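Long-range contact in Mll7089 protein (Mesorhizobium loti, PDB 2OZ8), which is of unknown function but probably binds magnesium and may act as a hydro-lyase of the enolase superfamily: residues R132-L144 with L152-F164. Sequence-based numbering, arbitrary orientation.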
ATOM      1  N   ARG A 132      35.641 -23.590  -4.350  1.00 38.22           N
ATOM      2  CA  ARG A 132      35.532 -23.663  -2.917  1.00 37.92           C
ATOM      3  C   ARG A 132      34.654 -22.610  -2.285  1.00 37.99           C
ATOM      4  O   ARG A 132      34.420 -21.538  -2.857  1.00 39.33           O
ATOM      5  CB  ARG A 132      36.904 -23.662  -2.265  1.00 38.22           C
ATOM      6  CG  ARG A 132      37.482 -22.328  -2.108  1.00 38.99           C
ATOM      7  CD  ARG A 132      38.840 -22.392  -1.555  1.00 40.47           C
ATOM      8  NE  ARG A 132      39.348 -21.040  -1.437  1.00 45.90           N
ATOM      9  CZ  ARG A 132      40.476 -20.737  -0.804  1.00 47.82           C
ATOM     10  NH1 ARG A 132      41.200 -21.725  -0.260  1.00 48.64           N
ATOM     11  NH2 ARG A 132      40.866 -19.469  -0.726  1.00 40.58           N
ATOM     12  N   VAL A 133      34.185 -22.940  -1.086  1.00 37.31           N
ATOM     13  CA  VAL A 133      33.349 -22.081  -0.276  1.00 35.51           C
ATOM     14  C   VAL A 133      33.724 -22.205   1.196  1.00 35.81           C
ATOM     15  O   VAL A 133      34.104 -23.261   1.650  1.00 37.24           O
ATOM     16  CB  VAL A 133      31.868 -22.447  -0.504  1.00 35.38           C
ATOM     17  CG1 VAL A 133      31.528 -23.814   0.019  1.00 29.69           C
ATOM     18  CG2 VAL A 133      30.979 -21.354   0.050  1.00 35.21           C
ATOM     19  N   LYS A 134      33.636 -21.128   1.940  1.00 36.09           N
ATOM     20  CA  LYS A 134      33.772 -21.184   3.406  1.00 36.32           C
ATOM     21  C   LYS A 134      32.746 -22.067   4.067  1.00 36.40           C
ATOM     22  O   LYS A 134      31.538 -22.055   3.723  1.00 36.28           O
ATOM     23  CB  LYS A 134      33.600 -19.792   3.982  1.00 35.96           C
ATOM     24  CG  LYS A 134      34.631 -18.819   3.444  1.00 38.60           C
ATOM     25  CD  LYS A 134      34.585 -17.506   4.200  1.00 39.03           C
ATOM     26  CE  LYS A 134      34.089 -16.444   3.313  1.00 42.83           C
ATOM     27  NZ  LYS A 134      34.318 -15.146   3.996  1.00 49.40           N
ATOM     28  N   ALA A 135      33.204 -22.798   5.068  1.00 36.31           N
ATOM     29  CA  ALA A 135      32.327 -23.690   5.785  1.00 36.47           C
ATOM     30  C   ALA A 135      32.283 -23.205   7.232  1.00 36.59           C
ATOM     31  O   ALA A 135      33.279 -22.748   7.750  1.00 36.77           O
ATOM     32  CB  ALA A 135      32.861 -25.147   5.680  1.00 36.79           C
ATOM     33  N   TYR A 136      31.124 -23.262   7.875  1.00 35.80           N
ATOM     34  CA  TYR A 136      31.067 -22.889   9.268  1.00 35.64           C
ATOM     35  C   TYR A 136      30.696 -24.111  10.067  1.00 35.61           C
ATOM     36  O   TYR A 136      30.103 -25.036   9.535  1.00 36.17           O
ATOM     37  CB  TYR A 136      30.112 -21.722   9.532  1.00 35.04           C
ATOM     38  CG  TYR A 136      28.660 -21.961   9.211  1.00 31.82           C
ATOM     39  CD1 TYR A 136      27.812 -22.440  10.174  1.00 32.98           C
ATOM     40  CD2 TYR A 136      28.133 -21.638   7.983  1.00 28.95           C
ATOM     41  CE1 TYR A 136      26.467 -22.608   9.927  1.00 33.14           C
ATOM     42  CE2 TYR A 136      26.760 -21.794   7.698  1.00 27.92           C
ATOM     43  CZ  TYR A 136      25.946 -22.286   8.690  1.00 31.38           C
ATOM     44  OH  TYR A 136      24.609 -22.513   8.517  1.00 34.41           O
ATOM     45  N   ALA A 137      31.099 -24.124  11.326  1.00 35.10           N
ATOM     46  CA  ALA A 137      30.920 -25.292  12.147  1.00 35.32           C
ATOM     47  C   ALA A 137      29.605 -25.115  12.892  1.00 34.44           C
ATOM     48  O   ALA A 137      29.415 -24.112  13.522  1.00 33.97           O
ATOM     49  CB  ALA A 137      32.081 -25.423  13.129  1.00 34.36           C
ATOM     50  N   SER A 138      28.736 -26.110  12.822  1.00 34.38           N
ATOM     51  CA  SER A 138      27.400 -26.034  13.347  1.00 34.60           C
ATOM     52  C   SER A 138      27.138 -27.220  14.258  1.00 35.94           C
ATOM     53  O   SER A 138      27.196 -28.364  13.852  1.00 37.21           O
ATOM     54  CB  SER A 138      26.439 -26.000  12.181  1.00 33.76           C
ATOM     55  OG  SER A 138      25.113 -26.047  12.602  1.00 32.41           O
ATOM     56  N   GLY A 139      26.828 -26.938  15.499  1.00 37.53           N
ATOM     57  CA  GLY A 139      26.837 -27.940  16.539  1.00 39.03           C
ATOM     58  C   GLY A 139      25.560 -28.724  16.667  1.00 40.58           C
ATOM     59  O   GLY A 139      25.615 -29.865  17.094  1.00 40.75           O
ATOM     60  N   LEU A 140      24.419 -28.142  16.266  1.00 41.20           N
ATOM     61  CA  LEU A 140      23.084 -28.789  16.451  1.00 41.59           C
ATOM     62  C   LEU A 140      23.000 -29.205  17.927  1.00 41.60           C
ATOM     63  O   LEU A 140      22.589 -30.318  18.283  1.00 41.35           O
ATOM     64  CB  LEU A 140      22.900 -29.989  15.476  1.00 40.99           C
ATOM     65  CG  LEU A 140      23.279 -29.773  13.987  1.00 41.72           C
ATOM     66  CD1 LEU A 140      23.126 -31.033  13.128  1.00 40.06           C
ATOM     67  CD2 LEU A 140      22.492 -28.596  13.311  1.00 42.53           C
ATOM     68  N   ASP A 141      23.431 -28.264  18.769  1.00 41.96           N
ATOM     69  CA  ASP A 141      23.978 -28.527  20.123  1.00 41.15           C
ATOM     70  C   ASP A 141      23.026 -28.213  21.205  1.00 40.35           C
ATOM     71  O   ASP A 141      23.451 -28.106  22.314  1.00 40.90           O
ATOM     72  CB  ASP A 141      25.182 -27.615  20.395  1.00 41.21           C
ATOM     73  CG  ASP A 141      24.816 -26.112  20.223  1.00 41.96           C
ATOM     74  OD1 ASP A 141      24.819 -25.688  19.061  1.00 43.15           O
ATOM     75  OD2 ASP A 141      24.465 -25.404  21.218  1.00 43.50           O
ATOM     76  N   PHE A 142      21.760 -28.035  20.917  1.00 40.83           N
ATOM     77  CA  PHE A 142      20.843 -27.595  21.947  1.00 41.93           C
ATOM     78  C   PHE A 142      20.750 -28.587  23.110  1.00 43.55           C
ATOM     79  O   PHE A 142      20.480 -28.211  24.247  1.00 44.38           O
ATOM     80  CB  PHE A 142      19.456 -27.380  21.340  1.00 42.13           C
ATOM     81  CG  PHE A 142      18.506 -26.662  22.237  1.00 41.99           C
ATOM     82  CD1 PHE A 142      18.543 -25.243  22.329  1.00 42.69           C
ATOM     83  CD2 PHE A 142      17.599 -27.379  23.012  1.00 40.14           C
ATOM     84  CE1 PHE A 142      17.660 -24.533  23.169  1.00 44.04           C
ATOM     85  CE2 PHE A 142      16.691 -26.703  23.862  1.00 43.38           C
ATOM     86  CZ  PHE A 142      16.729 -25.269  23.962  1.00 46.30           C
ATOM     87  N   HIS A 143      20.970 -29.868  22.834  1.00 45.12           N
ATOM     88  CA  HIS A 143      20.731 -30.891  23.850  1.00 45.87           C
ATOM     89  C   HIS A 143      22.024 -31.384  24.445  1.00 47.50           C
ATOM     90  O   HIS A 143      22.020 -32.108  25.443  1.00 48.17           O
ATOM     91  CB  HIS A 143      19.918 -32.024  23.265  1.00 44.73           C
ATOM     92  CG  HIS A 143      18.530 -31.614  22.926  1.00 43.05           C
ATOM     93  ND1 HIS A 143      17.621 -31.233  23.884  1.00 43.17           N
ATOM     94  CD2 HIS A 143      17.899 -31.486  21.738  1.00 44.46           C
ATOM     95  CE1 HIS A 143      16.484 -30.893  23.305  1.00 43.47           C
ATOM     96  NE2 HIS A 143      16.626 -31.042  22.003  1.00 45.69           N
ATOM     97  N   LEU A 144      23.127 -30.950  23.842  1.00 48.91           N
ATOM     98  CA  LEU A 144      24.471 -31.278  24.306  1.00 50.51           C
ATOM     99  C   LEU A 144      24.750 -30.807  25.745  1.00 51.60           C
ATOM    100  O   LEU A 144      24.395 -29.680  26.102  1.00 51.93           O
ATOM    101  CB  LEU A 144      25.494 -30.685  23.332  1.00 49.53           C
ATOM    102  CG  LEU A 144      26.352 -31.661  22.514  1.00 50.80           C
ATOM    103  CD1 LEU A 144      25.631 -32.969  22.186  1.00 51.18           C
ATOM    104  CD2 LEU A 144      26.912 -31.032  21.254  1.00 49.80           C
ATOM    105  N   LEU A 152      33.139 -30.270  21.025  1.00 41.15           N
ATOM    106  CA  LEU A 152      32.874 -30.123  19.584  1.00 39.92           C
ATOM    107  C   LEU A 152      33.443 -28.792  19.041  1.00 39.53           C
ATOM    108  O   LEU A 152      34.162 -28.786  18.013  1.00 38.62           O
ATOM    109  CB  LEU A 152      31.363 -30.219  19.340  1.00 40.31           C
ATOM    110  CG  LEU A 152      30.855 -30.250  17.893  1.00 41.53           C
ATOM    111  CD1 LEU A 152      29.425 -30.810  17.885  1.00 39.25           C
ATOM    112  CD2 LEU A 152      30.922 -28.856  17.190  1.00 40.32           C
ATOM    113  N   PHE A 153      33.152 -27.673  19.734  1.00 38.46           N
ATOM    114  CA  PHE A 153      33.559 -26.375  19.201  1.00 39.07           C
ATOM    115  C   PHE A 153      35.050 -26.123  19.295  1.00 40.02           C
ATOM    116  O   PHE A 153      35.615 -25.540  18.393  1.00 40.06           O
ATOM    117  CB  PHE A 153      32.699 -25.192  19.688  1.00 38.45           C
ATOM    118  CG  PHE A 153      31.327 -25.151  19.050  1.00 36.83           C
ATOM    119  CD1 PHE A 153      31.168 -24.803  17.724  1.00 39.36           C
ATOM    120  CD2 PHE A 153      30.208 -25.468  19.768  1.00 38.64           C
ATOM    121  CE1 PHE A 153      29.918 -24.775  17.130  1.00 39.10           C
ATOM    122  CE2 PHE A 153      28.946 -25.475  19.175  1.00 39.96           C
ATOM    123  CZ  PHE A 153      28.806 -25.131  17.867  1.00 39.40           C
ATOM    124  N   SER A 154      35.719 -26.614  20.338  1.00 41.23           N
ATOM    125  CA  SER A 154      37.177 -26.533  20.319  1.00 42.20           C
ATOM    126  C   SER A 154      37.832 -27.543  19.322  1.00 42.16           C
ATOM    127  O   SER A 154      38.848 -27.228  18.687  1.00 42.20           O
ATOM    128  CB  SER A 154      37.759 -26.605  21.725  1.00 42.10           C
ATOM    129  OG  SER A 154      37.469 -27.859  22.263  1.00 44.85           O
ATOM    130  N   HIS A 155      37.249 -28.716  19.122  1.00 42.04           N
ATOM    131  CA  HIS A 155      37.670 -29.471  17.943  1.00 43.31           C
ATOM    132  C   HIS A 155      37.503 -28.673  16.625  1.00 43.65           C
ATOM    133  O   HIS A 155      38.459 -28.577  15.845  1.00 45.07           O
ATOM    134  CB  HIS A 155      36.980 -30.821  17.813  1.00 43.36           C
ATOM    135  CG  HIS A 155      37.545 -31.658  16.701  1.00 46.15           C
ATOM    136  ND1 HIS A 155      36.834 -31.976  15.560  1.00 46.88           N
ATOM    137  CD2 HIS A 155      38.775 -32.213  16.547  1.00 47.64           C
ATOM    138  CE1 HIS A 155      37.597 -32.707  14.766  1.00 48.09           C
ATOM    139  NE2 HIS A 155      38.778 -32.865  15.342  1.00 47.51           N
ATOM    140  N   ALA A 156      36.336 -28.073  16.363  1.00 42.86           N
ATOM    141  CA  ALA A 156      36.224 -27.293  15.120  1.00 42.75           C
ATOM    142  C   ALA A 156      37.325 -26.208  14.966  1.00 43.00           C
ATOM    143  O   ALA A 156      37.916 -26.051  13.878  1.00 42.86           O
ATOM    144  CB  ALA A 156      34.839 -26.697  14.942  1.00 41.55           C
ATOM    145  N   ALA A 157      37.586 -25.453  16.030  1.00 43.34           N
ATOM    146  CA  ALA A 157      38.656 -24.445  15.991  1.00 44.39           C
ATOM    147  C   ALA A 157      40.039 -25.086  15.744  1.00 45.44           C
ATOM    148  O   ALA A 157      40.841 -24.547  14.939  1.00 45.96           O
ATOM    149  CB  ALA A 157      38.653 -23.563  17.238  1.00 43.35           C
ATOM    150  N   SER A 158      40.307 -26.227  16.398  1.00 46.19           N
ATOM    151  CA  SER A 158      41.573 -26.994  16.193  1.00 47.25           C
ATOM    152  C   SER A 158      41.955 -27.143  14.740  1.00 47.22           C
ATOM    153  O   SER A 158      43.123 -26.956  14.395  1.00 47.17           O
ATOM    154  CB  SER A 158      41.473 -28.425  16.701  1.00 46.85           C
ATOM    155  OG  SER A 158      41.716 -28.471  18.067  1.00 51.29           O
ATOM    156  N   ILE A 159      40.962 -27.533  13.916  1.00 46.58           N
ATOM    157  CA  ILE A 159      41.166 -27.850  12.492  1.00 44.72           C
ATOM    158  C   ILE A 159      40.743 -26.706  11.546  1.00 44.81           C
ATOM    159  O   ILE A 159      40.577 -26.910  10.348  1.00 45.91           O
ATOM    160  CB  ILE A 159      40.419 -29.151  12.101  1.00 45.49           C
ATOM    161  CG1 ILE A 159      38.890 -28.912  12.086  1.00 43.66           C
ATOM    162  CG2 ILE A 159      40.845 -30.354  13.037  1.00 41.72           C
ATOM    163  CD1 ILE A 159      38.072 -30.157  11.959  1.00 44.90           C
ATOM    164  N   GLY A 160      40.553 -25.507  12.062  1.00 43.77           N
ATOM    165  CA  GLY A 160      40.599 -24.344  11.170  1.00 43.59           C
ATOM    166  C   GLY A 160      39.323 -23.634  10.773  1.00 42.83           C
ATOM    167  O   GLY A 160      39.363 -22.762   9.904  1.00 42.80           O
ATOM    168  N   TYR A 161      38.201 -24.017  11.388  1.00 42.03           N
ATOM    169  CA  TYR A 161      36.963 -23.211  11.349  1.00 40.79           C
ATOM    170  C   TYR A 161      37.201 -21.897  12.045  1.00 40.48           C
ATOM    171  O   TYR A 161      37.942 -21.832  13.037  1.00 41.61           O
ATOM    172  CB  TYR A 161      35.788 -23.965  11.991  1.00 39.52           C
ATOM    173  CG  TYR A 161      35.360 -25.170  11.155  1.00 39.03           C
ATOM    174  CD1 TYR A 161      34.355 -25.054  10.160  1.00 36.76           C
ATOM    175  CD2 TYR A 161      35.984 -26.437  11.340  1.00 40.21           C
ATOM    176  CE1 TYR A 161      33.977 -26.177   9.358  1.00 36.10           C
ATOM    177  CE2 TYR A 161      35.623 -27.552  10.569  1.00 39.85           C
ATOM    178  CZ  TYR A 161      34.630 -27.413   9.564  1.00 39.54           C
ATOM    179  OH  TYR A 161      34.305 -28.524   8.823  1.00 37.74           O
ATOM    180  N   SER A 162      36.599 -20.842  11.523  1.00 40.15           N
ATOM    181  CA  SER A 162      36.672 -19.516  12.141  1.00 39.52           C
ATOM    182  C   SER A 162      35.272 -18.955  12.297  1.00 39.46           C
ATOM    183  O   SER A 162      35.094 -17.841  12.795  1.00 39.46           O
ATOM    184  CB  SER A 162      37.531 -18.587  11.313  1.00 40.03           C
ATOM    185  OG  SER A 162      37.102 -18.544   9.953  1.00 42.54           O
ATOM    186  N   ALA A 163      34.270 -19.744  11.888  1.00 38.74           N
ATOM    187  CA  ALA A 163      32.872 -19.384  12.080  1.00 37.66           C
ATOM    188  C   ALA A 163      32.082 -20.560  12.685  1.00 37.39           C
ATOM    189  O   ALA A 163      32.296 -21.722  12.295  1.00 38.24           O
ATOM    190  CB  ALA A 163      32.263 -18.910  10.752  1.00 37.51           C
ATOM    191  N   PHE A 164      31.168 -20.254  13.614  1.00 36.05           N
ATOM    192  CA  PHE A 164      30.555 -21.223  14.534  1.00 34.84           C
ATOM    193  C   PHE A 164      29.080 -20.873  14.743  1.00 35.61           C
ATOM    194  O   PHE A 164      28.763 -19.728  14.993  1.00 35.17           O
ATOM    195  CB  PHE A 164      31.278 -21.182  15.902  1.00 33.84           C
ATOM    196  CG  PHE A 164      32.764 -21.426  15.801  1.00 33.46           C
ATOM    197  CD1 PHE A 164      33.268 -22.732  15.723  1.00 31.60           C
ATOM    198  CD2 PHE A 164      33.656 -20.372  15.692  1.00 33.31           C
ATOM    199  CE1 PHE A 164      34.617 -22.974  15.535  1.00 29.57           C
ATOM    200  CE2 PHE A 164      35.076 -20.628  15.492  1.00 32.49           C
ATOM    201  CZ  PHE A 164      35.521 -21.915  15.421  1.00 30.48           C
TER
HETATM  202  O   HOH W   1      35.008 -21.373   9.235  1.00 39.69           O
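Ala137 sits among three aromatic rings: its CB lies over one face of the Tyr161 ring in a CH-pi contact, 4.1 Å from the centroid, and touches Phe164 CD1, while its carbonyl O meets the edge of Phe153. The same CB packs on Ala156 CB at 3.5 Å, where helix 146-158 lies against the strand. With CG anti to the carbonyl carbon (chi1 -74°), the Phe153 ring points to the turn after the strand, CZ 3.6 Å from Gly139 N. Asp141 OD1, hydrogen-bonded to the backbone N of Lys167, also lies at that ring's edge, its carboxylate turned 80° from the ring plane.

A Schellman motif with Gly160 at C-prime ends the helix and sends the chain through Tyr161 into strand 163-167. There Ala137 N gives a nearly straight 2.9 Å hydrogen bond to Ala163 O, and Phe164 CA makes a C-H...O contact with Ala137 O. A water donates to Ala135 O and accepts from Ser162 N, just before strand 163-167. In this beta-alpha-beta crossover of the enolase-type barrel, the small Ala137 and Ala156 let helix and strand come close, and the backbone bond fixes the parallel register of Ala137 and Phe164.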